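Side-chain contacts in DNA ligase (Archaeoglobus fulgidus, PDB 3GDE), which probably seals nicks in double-stranded DNA during replication, recombination and repair, using ATP and passing through an enzyme-adenylate intermediate: residues E250-G255 and K420-M425; D254-Q259 and Q314-R319; K387-A392 and E398-K403; I424-D429 and I542-N547. All coordinates share one frame; numbering follows the deposited sequence.

Contact 1: residues E250-G255 and K420-M425. With PO4 (phosphate ion), chain C; PO4 (phosphate ion), chain B.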
loop_
_atom_site.group_PDB
_atom_site.type_symbol
_atom_site.label_atom_id
_atom_site.label_comp_id
_atom_site.label_asym_id
_atom_site.label_seq_id
_atom_site.Cartn_x
_atom_site.Cartn_y
_atom_site.Cartn_z
ATOM N N GLU A 250 21.666 -15.953 -2.406
ATOM C CA GLU A 250 21.019 -15.921 -3.706
ATOM C C GLU A 250 21.327 -14.586 -4.369
ATOM O O GLU A 250 21.778 -13.656 -3.719
ATOM C CB GLU A 250 19.503 -16.079 -3.553
ATOM C CG GLU A 250 19.058 -17.420 -2.987
ATOM C CD GLU A 250 17.759 -17.348 -2.183
ATOM O OE1 GLU A 250 17.052 -16.313 -2.232
ATOM O OE2 GLU A 250 17.451 -18.346 -1.488
ATOM N N TRP A 251 21.086 -14.506 -5.669
ATOM C CA TRP A 251 21.137 -13.244 -6.385
ATOM C C TRP A 251 20.020 -12.329 -5.889
ATOM O O TRP A 251 18.938 -12.800 -5.554
ATOM C CB TRP A 251 20.965 -13.492 -7.892
ATOM C CG TRP A 251 22.189 -14.013 -8.596
ATOM C CD1 TRP A 251 23.316 -14.541 -8.020
ATOM C CD2 TRP A 251 22.398 -14.080 -10.015
ATOM N NE1 TRP A 251 24.215 -14.915 -8.990
ATOM C CE2 TRP A 251 23.675 -14.650 -10.223
ATOM C CE3 TRP A 251 21.628 -13.720 -11.131
ATOM C CZ2 TRP A 251 24.205 -14.856 -11.500
ATOM C CZ3 TRP A 251 22.147 -13.933 -12.397
ATOM C CH2 TRP A 251 23.423 -14.495 -12.573
ATOM N N LYS A 252 20.299 -11.031 -5.808
ATOM C CA LYS A 252 19.237 -10.042 -5.772
ATOM C C LYS A 252 18.969 -9.501 -7.172
ATOM O O LYS A 252 19.791 -8.765 -7.728
ATOM C CB LYS A 252 19.543 -8.887 -4.825
ATOM C CG LYS A 252 18.325 -8.001 -4.667
ATOM C CD LYS A 252 18.526 -6.941 -3.628
ATOM C CE LYS A 252 17.194 -6.353 -3.213
ATOM N NZ LYS A 252 16.504 -5.695 -4.347
ATOM N N PHE A 253 17.803 -9.859 -7.711
ATOM C CA PHE A 253 17.394 -9.492 -9.070
ATOM C C PHE A 253 16.903 -8.049 -9.241
ATOM O O PHE A 253 16.278 -7.474 -8.357
ATOM C CB PHE A 253 16.315 -10.460 -9.573
ATOM C CG PHE A 253 16.754 -11.897 -9.589
ATOM C CD1 PHE A 253 17.457 -12.413 -10.678
ATOM C CD2 PHE A 253 16.462 -12.740 -8.514
ATOM C CE1 PHE A 253 17.868 -13.748 -10.693
ATOM C CE2 PHE A 253 16.871 -14.076 -8.513
ATOM C CZ PHE A 253 17.576 -14.581 -9.602
ATOM N N ASP A 254 17.209 -7.470 -10.393
ATOM C CA ASP A 254 16.565 -6.241 -10.826
ATOM C C ASP A 254 15.218 -6.642 -11.423
ATOM O O ASP A 254 15.116 -6.972 -12.613
ATOM C CB ASP A 254 17.428 -5.498 -11.853
ATOM C CG ASP A 254 16.804 -4.176 -12.308
ATOM O OD1 ASP A 254 15.648 -3.885 -11.936
ATOM O OD2 ASP A 254 17.473 -3.420 -13.043
ATOM N N GLY A 255 14.195 -6.647 -10.575
ATOM C CA GLY A 255 12.850 -7.012 -10.997
ATOM C C GLY A 255 11.795 -6.620 -9.980
ATOM O O GLY A 255 12.052 -5.794 -9.104
ATOM N N LYS A 420 19.902 -7.715 2.325
ATOM C CA LYS A 420 20.283 -7.374 0.964
ATOM C C LYS A 420 21.612 -6.638 0.959
ATOM O O LYS A 420 21.818 -5.698 1.725
ATOM C CB LYS A 420 19.195 -6.580 0.197
ATOM C CG LYS A 420 18.202 -5.788 1.038
ATOM C CD LYS A 420 17.182 -5.021 0.176
ATOM C CE LYS A 420 15.829 -4.973 0.879
ATOM N NZ LYS A 420 14.935 -3.870 0.429
ATOM N N VAL A 421 22.525 -7.097 0.115
ATOM C CA VAL A 421 23.754 -6.360 -0.140
ATOM C C VAL A 421 23.853 -6.076 -1.633
ATOM O O VAL A 421 23.974 -6.984 -2.461
ATOM C CB VAL A 421 25.022 -7.072 0.424
ATOM C CG1 VAL A 421 24.963 -8.542 0.179
ATOM C CG2 VAL A 421 26.301 -6.465 -0.159
ATOM N N LYS A 422 23.744 -4.805 -1.971
ATOM C CA LYS A 422 23.838 -4.401 -3.356
ATOM C C LYS A 422 24.817 -3.272 -3.532
ATOM O O LYS A 422 25.130 -2.560 -2.581
ATOM C CB LYS A 422 22.463 -4.050 -3.943
ATOM C CG LYS A 422 21.521 -3.308 -3.049
ATOM C CD LYS A 422 20.109 -3.621 -3.491
ATOM C CE LYS A 422 19.167 -2.486 -3.191
ATOM N NZ LYS A 422 18.807 -1.674 -4.367
ATOM N N ALA A 423 25.311 -3.140 -4.754
ATOM C CA ALA A 423 26.265 -2.106 -5.108
ATOM C C ALA A 423 25.627 -0.713 -5.034
ATOM O O ALA A 423 26.212 0.207 -4.473
ATOM C CB ALA A 423 26.829 -2.374 -6.489
ATOM N N ILE A 424 24.425 -0.573 -5.581
ATOM C CA ILE A 424 23.731 0.720 -5.591
ATOM C C ILE A 424 23.027 1.044 -4.268
ATOM O O ILE A 424 22.696 0.149 -3.480
ATOM C CB ILE A 424 22.728 0.815 -6.758
ATOM C CG1 ILE A 424 21.543 -0.142 -6.538
ATOM C CG2 ILE A 424 23.449 0.563 -8.070
ATOM C CD1 ILE A 424 20.390 0.034 -7.526
ATOM N N MET A 425 22.784 2.324 -4.025
ATOM C CA MET A 425 22.019 2.689 -2.840
ATOM C C MET A 425 20.488 2.604 -3.011
ATOM O O MET A 425 19.977 2.363 -4.107
ATOM C CB MET A 425 22.484 4.029 -2.247
ATOM C CG MET A 425 22.652 5.172 -3.195
ATOM S SD MET A 425 23.439 6.594 -2.361
ATOM C CE MET A 425 22.430 6.814 -0.887
HETATM P P PO4 C . 15.015 -2.619 -2.980
HETATM O O1 PO4 C . 15.446 -3.170 -4.318
HETATM O O2 PO4 C . 16.140 -2.611 -1.976
HETATM O O3 PO4 C . 14.493 -1.218 -3.181
HETATM O O4 PO4 C . 13.927 -3.503 -2.432
HETATM P P PO4 B . 11.498 -3.624 0.046
HETATM O O1 PO4 B . 10.740 -4.585 -0.847
HETATM O O2 PO4 B . 12.479 -4.435 0.851
HETATM O O3 PO4 B . 12.261 -2.610 -0.778
HETATM O O4 PO4 B . 10.525 -2.921 0.951
#
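K420 lays its chain across that of K252, with K420 CD 3.6 Å from K252 CE. Its ammonium then leads off to two phosphate ions. K420 NZ donates to O2 of the chain B phosphate at 2.6 Å. K420 NZ also donates to O2 of the chain C phosphate at 3.0 Å and to its O4 at 3.1 Å. K422 comes in next, and its CD packs 3.7 Å from K252 CD, so the K252 chain touches both lysines. K252 runs extended until chi4, where it bends (-62°) and brings NZ 2.7 Å from O1 of the chain C phosphate. E398 is a second partner of K252 NZ, in a salt bridge. The phosphate and E398 thus grip K252 NZ together. K252 is the predicted adenylated lysine, and K420 is a predicted ATP-binding residue. The phosphates probably come from the crystallisation liquor. Lysines converging on anions are consistent with the nucleotide-phosphate pocket of the ligase adenylation domain.

Contact 2: residues D254-Q259 and Q314-R319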
loop_
_atom_site.group_PDB
_atom_site.type_symbol
_atom_site.label_atom_id
_atom_site.label_comp_id
_atom_site.label_asym_id
_atom_site.label_seq_id
_atom_site.Cartn_x
_atom_site.Cartn_y
_atom_site.Cartn_z
ATOM N N ASP A 254 17.209 -7.470 -10.393
ATOM C CA ASP A 254 16.565 -6.241 -10.826
ATOM C C ASP A 254 15.218 -6.642 -11.423
ATOM O O ASP A 254 15.116 -6.972 -12.613
ATOM C CB ASP A 254 17.428 -5.498 -11.853
ATOM C CG ASP A 254 16.804 -4.176 -12.308
ATOM O OD1 ASP A 254 15.648 -3.885 -11.936
ATOM O OD2 ASP A 254 17.473 -3.420 -13.043
ATOM N N GLY A 255 14.195 -6.647 -10.575
ATOM C CA GLY A 255 12.850 -7.012 -10.997
ATOM C C GLY A 255 11.795 -6.620 -9.980
ATOM O O GLY A 255 12.052 -5.794 -9.104
ATOM N N SER A 256 10.601 -7.205 -10.114
ATOM C CA SER A 256 9.508 -6.937 -9.189
ATOM C C SER A 256 9.109 -8.187 -8.432
ATOM O O SER A 256 8.821 -9.212 -9.026
ATOM C CB SER A 256 8.300 -6.358 -9.910
ATOM O OG SER A 256 8.668 -5.205 -10.632
ATOM N N ARG A 257 9.074 -8.077 -7.111
ATOM C CA ARG A 257 8.661 -9.182 -6.276
ATOM C C ARG A 257 7.170 -9.522 -6.456
ATOM O O ARG A 257 6.318 -8.638 -6.589
ATOM C CB ARG A 257 8.982 -8.892 -4.825
ATOM C CG ARG A 257 9.044 -10.146 -3.998
ATOM C CD ARG A 257 9.747 -9.915 -2.697
ATOM N NE ARG A 257 9.504 -11.014 -1.780
ATOM C CZ ARG A 257 9.841 -10.998 -0.496
ATOM N NH1 ARG A 257 10.440 -9.925 0.025
ATOM N NH2 ARG A 257 9.568 -12.047 0.269
ATOM N N VAL A 258 6.881 -10.811 -6.503
ATOM C CA VAL A 258 5.516 -11.296 -6.613
ATOM C C VAL A 258 5.296 -12.511 -5.723
ATOM O O VAL A 258 6.251 -13.158 -5.243
ATOM C CB VAL A 258 5.105 -11.674 -8.076
ATOM C CG1 VAL A 258 5.154 -10.469 -8.984
ATOM C CG2 VAL A 258 5.940 -12.843 -8.613
ATOM N N GLN A 259 4.022 -12.807 -5.512
ATOM C CA GLN A 259 3.620 -13.989 -4.781
ATOM C C GLN A 259 2.581 -14.740 -5.623
ATOM O O GLN A 259 1.573 -14.177 -6.043
ATOM C CB GLN A 259 3.074 -13.575 -3.420
ATOM C CG GLN A 259 2.807 -14.711 -2.484
ATOM C CD GLN A 259 2.258 -14.223 -1.177
ATOM O OE1 GLN A 259 1.045 -14.157 -0.992
ATOM N NE2 GLN A 259 3.146 -13.840 -0.269
ATOM N N GLN A 314 11.290 -1.257 -13.952
ATOM C CA GLN A 314 10.144 -0.409 -14.299
ATOM C C GLN A 314 9.456 -0.884 -15.584
ATOM O O GLN A 314 8.322 -0.506 -15.861
ATOM C CB GLN A 314 10.524 1.080 -14.373
ATOM C CG GLN A 314 11.343 1.502 -15.613
ATOM C CD GLN A 314 12.850 1.356 -15.436
ATOM O OE1 GLN A 314 13.612 1.783 -16.294
ATOM N NE2 GLN A 314 13.287 0.766 -14.325
ATOM N N HIS A 315 10.154 -1.725 -16.346
ATOM C CA HIS A 315 9.561 -2.434 -17.474
ATOM C C HIS A 315 8.535 -3.467 -17.001
ATOM O O HIS A 315 7.466 -3.589 -17.599
ATOM C CB HIS A 315 10.646 -3.093 -18.335
ATOM C CG HIS A 315 11.429 -2.124 -19.166
ATOM N ND1 HIS A 315 11.787 -2.384 -20.471
ATOM C CD2 HIS A 315 11.924 -0.895 -18.881
ATOM C CE1 HIS A 315 12.471 -1.359 -20.952
ATOM N NE2 HIS A 315 12.568 -0.443 -20.006
ATOM N N VAL A 316 8.855 -4.204 -15.936
ATOM C CA VAL A 316 7.874 -5.101 -15.311
ATOM C C VAL A 316 6.678 -4.289 -14.784
ATOM O O VAL A 316 5.529 -4.715 -14.909
ATOM C CB VAL A 316 8.475 -5.961 -14.162
ATOM C CG1 VAL A 316 7.420 -6.905 -13.600
ATOM C CG2 VAL A 316 9.694 -6.760 -14.632
ATOM N N LEU A 317 6.957 -3.114 -14.216
ATOM C CA LEU A 317 5.902 -2.250 -13.697
ATOM C C LEU A 317 4.932 -1.806 -14.793
ATOM O O LEU A 317 3.732 -1.733 -14.548
ATOM C CB LEU A 317 6.477 -1.040 -12.932
ATOM C CG LEU A 317 7.263 -1.304 -11.637
ATOM C CD1 LEU A 317 7.748 0.010 -11.021
ATOM C CD2 LEU A 317 6.466 -2.140 -10.604
ATOM N N ARG A 318 5.454 -1.521 -15.990
ATOM C CA ARG A 318 4.613 -1.215 -17.164
ATOM C C ARG A 318 3.653 -2.342 -17.523
ATOM O O ARG A 318 2.497 -2.089 -17.846
ATOM C CB ARG A 318 5.459 -0.887 -18.389
ATOM C CG ARG A 318 5.991 0.525 -18.401
ATOM C CD ARG A 318 6.138 1.046 -19.823
ATOM N NE ARG A 318 7.298 1.927 -19.934
ATOM C CZ ARG A 318 8.510 1.526 -20.313
ATOM N NH1 ARG A 318 8.724 0.255 -20.641
ATOM N NH2 ARG A 318 9.509 2.400 -20.378
ATOM N N ARG A 319 4.150 -3.576 -17.483
ATOM C CA ARG A 319 3.316 -4.763 -17.658
ATOM C C ARG A 319 2.213 -4.780 -16.608
ATOM O O ARG A 319 1.051 -4.995 -16.939
ATOM C CB ARG A 319 4.150 -6.051 -17.558
ATOM C CG ARG A 319 5.105 -6.324 -18.726
ATOM C CD ARG A 319 4.383 -6.761 -20.007
ATOM N NE ARG A 319 3.369 -7.771 -19.735
ATOM C CZ ARG A 319 3.535 -9.079 -19.872
ATOM N NH1 ARG A 319 4.678 -9.575 -20.312
ATOM N NH2 ARG A 319 2.536 -9.895 -19.575
#
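S256 is the residue of the strand that meets the helix, and it touches V316 and L317. The bond to CB points toward the helix, and S256 CB lies 3.8 Å from V316 CG1. One bond further out, the hydroxyl reaches the side of the valine. S256 OG is 3.6 Å from V316 CB and 3.6 Å from V316 CG1. The same oxygen also meets the end of the leucine, with S256 OG 3.8 Å from L317 CD2. The hydroxyl therefore rests against carbon atoms of two successive helix residues. The chi1 of S256 (-55°) sets OG opposite its own carbonyl carbon, beside the backbone N. V316 presents CG1, the methyl opposite its backbone N (chi1 -178°). L317 sets off to one side of the strand, and its CD2 end bends nearer to the serine. The contact is small, about 133 Å² over both sides, and is made by van der Waals touches. Strand 256-262 pairs with strand 296-306, and S256 bonds through its backbone to V302. V316 also packs on V302 and on L335 of strand 335-342. Helix 313-321 thus lies against several strands of the adenylation domain, with S256 in strand 256-262.

Contact 3: residues K387-A392 and E398-K403; sequences KMYDEA and EGVMIK
V400, Y389 and G399 bury the most surface where the helix meets the strand. V400 points its side chain toward the helix and divides its two methyls. V400 CG1 goes to the helix backbone, 3.6 Å from Y389 N, and also touches M388 CB at 4.2 Å. V400 CG2 goes to the tyrosine ring, 3.9 Å from Y389 CD1. The two side chains cross at about a right angle. Y389 holds CG opposite its backbone N, which carries the ring alongside the start of the strand. There Y389 CD1 lies 3.7 Å from G399 CA. The ring meets the glycine and the valine methyl obliquely. G399 has backbone angles, phi 153° and psi -140°, that call for glycine. One turn along the helix from M388, A392 CB sits 3.3 Å from G399 O, so the alanine methyl closes on the strand backbone. The helix and strand axes come within 6.8 Å, their directions 135° apart. Strand 399-403 runs between strands 247-252 and 419-422, antiparallel to both. Helix 382-394 lies over these strands. Y389 and V400 both pack on V421, while M388 and A392 reach W251 of strand 247-252.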
loop_
_atom_site.group_PDB
_atom_site.type_symbol
_atom_site.label_atom_id
_atom_site.label_comp_id
_atom_site.label_asym_id
_atom_site.label_seq_id
_atom_site.Cartn_x
_atom_site.Cartn_y
_atom_site.Cartn_z
ATOM N N LYS A 387 32.039 -13.834 -5.130
ATOM C CA LYS A 387 32.008 -14.371 -6.489
ATOM C C LYS A 387 30.593 -14.366 -7.063
ATOM O O LYS A 387 30.398 -14.084 -8.247
ATOM C CB LYS A 387 32.586 -15.791 -6.516
ATOM C CG LYS A 387 32.819 -16.356 -7.914
ATOM C CD LYS A 387 33.901 -17.443 -7.916
ATOM C CE LYS A 387 33.319 -18.838 -7.698
ATOM N NZ LYS A 387 32.580 -19.335 -8.898
ATOM N N MET A 388 29.614 -14.695 -6.221
ATOM C CA MET A 388 28.203 -14.674 -6.614
ATOM C C MET A 388 27.740 -13.240 -6.830
ATOM O O MET A 388 27.089 -12.939 -7.826
ATOM C CB MET A 388 27.330 -15.353 -5.557
ATOM C CG MET A 388 26.117 -16.021 -6.160
ATOM S SD MET A 388 24.911 -16.565 -4.954
ATOM C CE MET A 388 24.085 -17.836 -5.901
ATOM N N TYR A 389 28.096 -12.374 -5.885
ATOM C CA TYR A 389 27.887 -10.927 -5.961
ATOM C C TYR A 389 28.406 -10.349 -7.283
ATOM O O TYR A 389 27.654 -9.715 -8.030
ATOM C CB TYR A 389 28.562 -10.279 -4.745
ATOM C CG TYR A 389 28.429 -8.779 -4.587
ATOM C CD1 TYR A 389 27.247 -8.199 -4.130
ATOM C CD2 TYR A 389 29.518 -7.943 -4.841
ATOM C CE1 TYR A 389 27.145 -6.812 -3.965
ATOM C CE2 TYR A 389 29.429 -6.565 -4.682
ATOM C CZ TYR A 389 28.247 -6.007 -4.245
ATOM O OH TYR A 389 28.185 -4.648 -4.081
ATOM N N ASP A 390 29.680 -10.598 -7.580
ATOM C CA ASP A 390 30.274 -10.195 -8.853
ATOM C C ASP A 390 29.500 -10.727 -10.054
ATOM O O ASP A 390 29.214 -9.972 -10.985
ATOM C CB ASP A 390 31.743 -10.626 -8.921
ATOM C CG ASP A 390 32.640 -9.817 -7.995
ATOM O OD1 ASP A 390 32.151 -8.888 -7.305
ATOM O OD2 ASP A 390 33.852 -10.108 -7.961
ATOM N N GLU A 391 29.150 -12.014 -10.022
ATOM C CA GLU A 391 28.391 -12.648 -11.102
ATOM C C GLU A 391 27.011 -12.017 -11.290
ATOM O O GLU A 391 26.587 -11.778 -12.428
ATOM C CB GLU A 391 28.260 -14.162 -10.871
ATOM C CG GLU A 391 29.484 -14.978 -11.324
ATOM C CD GLU A 391 29.257 -16.493 -11.259
ATOM O OE1 GLU A 391 30.138 -17.201 -10.704
ATOM O OE2 GLU A 391 28.200 -16.977 -11.756
ATOM N N ALA A 392 26.326 -11.749 -10.176
ATOM C CA ALA A 392 25.002 -11.142 -10.197
ATOM C C ALA A 392 25.040 -9.760 -10.848
ATOM O O ALA A 392 24.234 -9.455 -11.732
ATOM C CB ALA A 392 24.427 -11.069 -8.785
ATOM N N GLU A 398 21.598 -6.800 -9.130
ATOM C CA GLU A 398 21.906 -5.761 -8.131
ATOM C C GLU A 398 22.923 -6.138 -7.061
ATOM O O GLU A 398 23.567 -5.254 -6.477
ATOM C CB GLU A 398 20.621 -5.269 -7.449
ATOM C CG GLU A 398 19.575 -4.727 -8.408
ATOM C CD GLU A 398 18.387 -4.102 -7.695
ATOM O OE1 GLU A 398 17.597 -3.422 -8.374
ATOM O OE2 GLU A 398 18.242 -4.282 -6.462
ATOM N N GLY A 399 23.059 -7.436 -6.808
ATOM C CA GLY A 399 23.890 -7.938 -5.720
ATOM C C GLY A 399 23.390 -9.278 -5.220
ATOM O O GLY A 399 22.954 -10.130 -6.008
ATOM N N VAL A 400 23.431 -9.464 -3.907
ATOM C CA VAL A 400 23.045 -10.740 -3.315
ATOM C C VAL A 400 22.095 -10.616 -2.132
ATOM O O VAL A 400 22.127 -9.631 -1.391
ATOM C CB VAL A 400 24.273 -11.602 -2.882
ATOM C CG1 VAL A 400 25.006 -12.178 -4.100
ATOM C CG2 VAL A 400 25.213 -10.808 -1.994
ATOM N N MET A 401 21.247 -11.631 -1.978
ATOM C CA MET A 401 20.479 -11.809 -0.759
ATOM C C MET A 401 21.248 -12.796 0.098
ATOM O O MET A 401 21.732 -13.813 -0.404
ATOM C CB MET A 401 19.066 -12.334 -1.057
ATOM C CG MET A 401 18.211 -11.415 -1.928
ATOM S SD MET A 401 17.880 -9.823 -1.138
ATOM C CE MET A 401 16.924 -10.333 0.280
ATOM N N ILE A 402 21.370 -12.486 1.383
ATOM C CA ILE A 402 22.052 -13.354 2.340
ATOM C C ILE A 402 21.101 -13.728 3.467
ATOM O O ILE A 402 20.661 -12.866 4.233
ATOM C CB ILE A 402 23.328 -12.685 2.906
ATOM C CG1 ILE A 402 24.340 -12.445 1.771
ATOM C CG2 ILE A 402 23.936 -13.555 4.020
ATOM C CD1 ILE A 402 25.469 -11.523 2.118
ATOM N N LYS A 403 20.803 -15.021 3.579
ATOM C CA LYS A 403 19.734 -15.493 4.463
ATOM C C LYS A 403 20.189 -16.589 5.429
ATOM O O LYS A 403 20.998 -17.434 5.069
ATOM C CB LYS A 403 18.554 -16.001 3.623
ATOM C CG LYS A 403 18.072 -15.032 2.547
ATOM C CD LYS A 403 17.036 -15.669 1.656
ATOM C CE LYS A 403 16.331 -14.615 0.806
ATOM N NZ LYS A 403 15.332 -15.237 -0.099
#

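Contact 4: residues I424-D429 and I542-N547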
loop_
_atom_site.group_PDB
_atom_site.type_symbol
_atom_site.label_atom_id
_atom_site.label_comp_id
_atom_site.label_asym_id
_atom_site.label_seq_id
_atom_site.Cartn_x
_atom_site.Cartn_y
_atom_site.Cartn_z
ATOM N N ILE A 424 24.425 -0.573 -5.581
ATOM C CA ILE A 424 23.731 0.720 -5.591
ATOM C C ILE A 424 23.027 1.044 -4.268
ATOM O O ILE A 424 22.696 0.149 -3.480
ATOM C CB ILE A 424 22.728 0.815 -6.758
ATOM C CG1 ILE A 424 21.543 -0.142 -6.538
ATOM C CG2 ILE A 424 23.449 0.563 -8.070
ATOM C CD1 ILE A 424 20.390 0.034 -7.526
ATOM N N MET A 425 22.784 2.324 -4.025
ATOM C CA MET A 425 22.019 2.689 -2.840
ATOM C C MET A 425 20.488 2.604 -3.011
ATOM O O MET A 425 19.977 2.363 -4.107
ATOM C CB MET A 425 22.484 4.029 -2.247
ATOM C CG MET A 425 22.652 5.172 -3.195
ATOM S SD MET A 425 23.439 6.594 -2.361
ATOM C CE MET A 425 22.430 6.814 -0.887
ATOM N N GLU A 426 19.769 2.748 -1.903
ATOM C CA GLU A 426 18.314 2.647 -1.910
ATOM C C GLU A 426 17.697 3.895 -2.500
ATOM O O GLU A 426 18.269 4.977 -2.393
ATOM C CB GLU A 426 17.775 2.446 -0.489
ATOM C CG GLU A 426 18.205 1.148 0.166
ATOM C CD GLU A 426 17.825 -0.056 -0.649
ATOM O OE1 GLU A 426 18.737 -0.693 -1.204
ATOM O OE2 GLU A 426 16.614 -0.356 -0.756
ATOM N N THR A 427 16.551 3.728 -3.154
ATOM C CA THR A 427 15.669 4.853 -3.415
ATOM C C THR A 427 14.542 4.761 -2.404
ATOM O O THR A 427 14.377 3.730 -1.734
ATOM C CB THR A 427 15.117 4.897 -4.855
ATOM O OG1 THR A 427 14.359 3.708 -5.142
ATOM C CG2 THR A 427 16.245 5.067 -5.865
ATOM N N LEU A 428 13.791 5.848 -2.264
ATOM C CA LEU A 428 12.667 5.885 -1.339
ATOM C C LEU A 428 11.411 6.203 -2.094
ATOM O O LEU A 428 11.443 6.907 -3.102
ATOM C CB LEU A 428 12.887 6.941 -0.254
ATOM C CG LEU A 428 13.935 6.615 0.812
ATOM C CD1 LEU A 428 14.389 7.902 1.493
ATOM C CD2 LEU A 428 13.395 5.589 1.812
ATOM N N ASP A 429 10.293 5.677 -1.624
ATOM C CA ASP A 429 9.043 6.135 -2.157
ATOM C C ASP A 429 8.279 6.955 -1.119
ATOM O O ASP A 429 8.035 6.505 0.006
ATOM C CB ASP A 429 8.272 4.991 -2.790
ATOM C CG ASP A 429 8.627 4.815 -4.280
ATOM O OD1 ASP A 429 9.463 3.942 -4.644
ATOM O OD2 ASP A 429 8.071 5.599 -5.088
ATOM N N ILE A 542 8.676 6.084 8.513
ATOM C CA ILE A 542 9.667 6.779 9.349
ATOM C C ILE A 542 10.731 5.825 9.936
ATOM O O ILE A 542 11.902 6.199 10.076
ATOM C CB ILE A 542 8.988 7.637 10.461
ATOM C CG1 ILE A 542 10.020 8.455 11.247
ATOM C CG2 ILE A 542 8.124 6.776 11.401
ATOM C CD1 ILE A 542 10.780 9.475 10.411
ATOM N N GLU A 543 10.316 4.598 10.253
ATOM C CA GLU A 543 11.223 3.545 10.705
ATOM C C GLU A 543 12.272 3.183 9.645
ATOM O O GLU A 543 13.447 3.033 9.968
ATOM C CB GLU A 543 10.435 2.301 11.145
ATOM C CG GLU A 543 11.290 1.123 11.614
ATOM C CD GLU A 543 10.522 0.113 12.472
ATOM O OE1 GLU A 543 9.263 0.046 12.383
ATOM O OE2 GLU A 543 11.190 -0.623 13.238
ATOM N N ARG A 544 11.844 3.053 8.390
ATOM C CA ARG A 544 12.763 2.806 7.281
ATOM C C ARG A 544 13.815 3.925 7.173
ATOM O O ARG A 544 15.020 3.654 7.121
ATOM C CB ARG A 544 12.004 2.647 5.959
ATOM C CG ARG A 544 12.886 2.222 4.770
ATOM C CD ARG A 544 12.808 0.712 4.498
ATOM N NE ARG A 544 13.932 0.212 3.700
ATOM C CZ ARG A 544 14.003 0.252 2.369
ATOM N NH1 ARG A 544 13.015 0.782 1.657
ATOM N NH2 ARG A 544 15.072 -0.235 1.742
ATOM N N VAL A 545 13.348 5.173 7.148
ATOM C CA VAL A 545 14.230 6.333 7.036
ATOM C C VAL A 545 15.283 6.318 8.155
ATOM O O VAL A 545 16.481 6.490 7.892
ATOM C CB VAL A 545 13.422 7.675 7.010
ATOM C CG1 VAL A 545 14.359 8.892 6.939
ATOM C CG2 VAL A 545 12.447 7.688 5.840
ATOM N N GLU A 546 14.819 6.089 9.387
ATOM C CA GLU A 546 15.676 5.958 10.569
ATOM C C GLU A 546 16.760 4.897 10.392
ATOM O O GLU A 546 17.930 5.164 10.651
ATOM C CB GLU A 546 14.835 5.632 11.810
ATOM C CG GLU A 546 14.117 6.834 12.396
ATOM C CD GLU A 546 12.949 6.469 13.333
ATOM O OE1 GLU A 546 12.642 5.266 13.514
ATOM O OE2 GLU A 546 12.332 7.415 13.878
ATOM N N ASN A 547 16.361 3.699 9.969
ATOM C CA ASN A 547 17.298 2.600 9.728
ATOM C C ASN A 547 18.280 2.926 8.604
ATOM O O ASN A 547 19.473 2.646 8.720
ATOM C CB ASN A 547 16.555 1.289 9.407
ATOM C CG ASN A 547 15.784 0.724 10.608
ATOM O OD1 ASN A 547 16.099 1.004 11.769
ATOM N ND2 ASN A 547 14.764 -0.076 10.321
#
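E426 and R544 meet in a salt bridge, with R544 NH2 donating to E426 OE2 at 2.9 Å. The bond is bent, with an angle of 138° at the hydrogen. The carboxylate oxygen lies at the guanidinium edge, near its plane. Seen from the glutamate, the donor comes from above the carboxylate plane, and the two planes are 64° apart. The side chains cross at about a right angle. In the next shell, D540 forms a salt bridge with R544 NH1, so two acidic residues hold the guanidinium. D540 also accepts a bond from the backbone N of D429, which ties this group to strand 428-437. K422 forms a weak, long ion pair with E426 OE1. The bridge joins helix 542-550, near the C-terminus, to the segment that probably links the adenylation domain to the OB-fold domain. R544 also lies close to R414 and K420, both predicted ATP-binding residues of the adenylation domain, an approach consistent with the closed conformation of this ligase.

The contacts gather around the predicted adenylation site. Contacts 1 and 3 are the closest pair, their centres about 7 Å apart. Backbone bonds probably join them, from M401 N to E250 O at 2.7 Å and from K252 N to G399 O at 2.8 Å. Contact 3 thus backs the strand that carries K252. Contact 2 shares D254 and G255 with contact 1, and follows the chain onward from the predicted active-site lysine; their centres are about 14 Å apart. Contact 4 takes up the chain where contact 1 leaves it, sharing I424 and M425. Its R544 NH2 lies 3.9 Å from K420 NZ, near the phosphates. Contacts 2 and 4 do not touch.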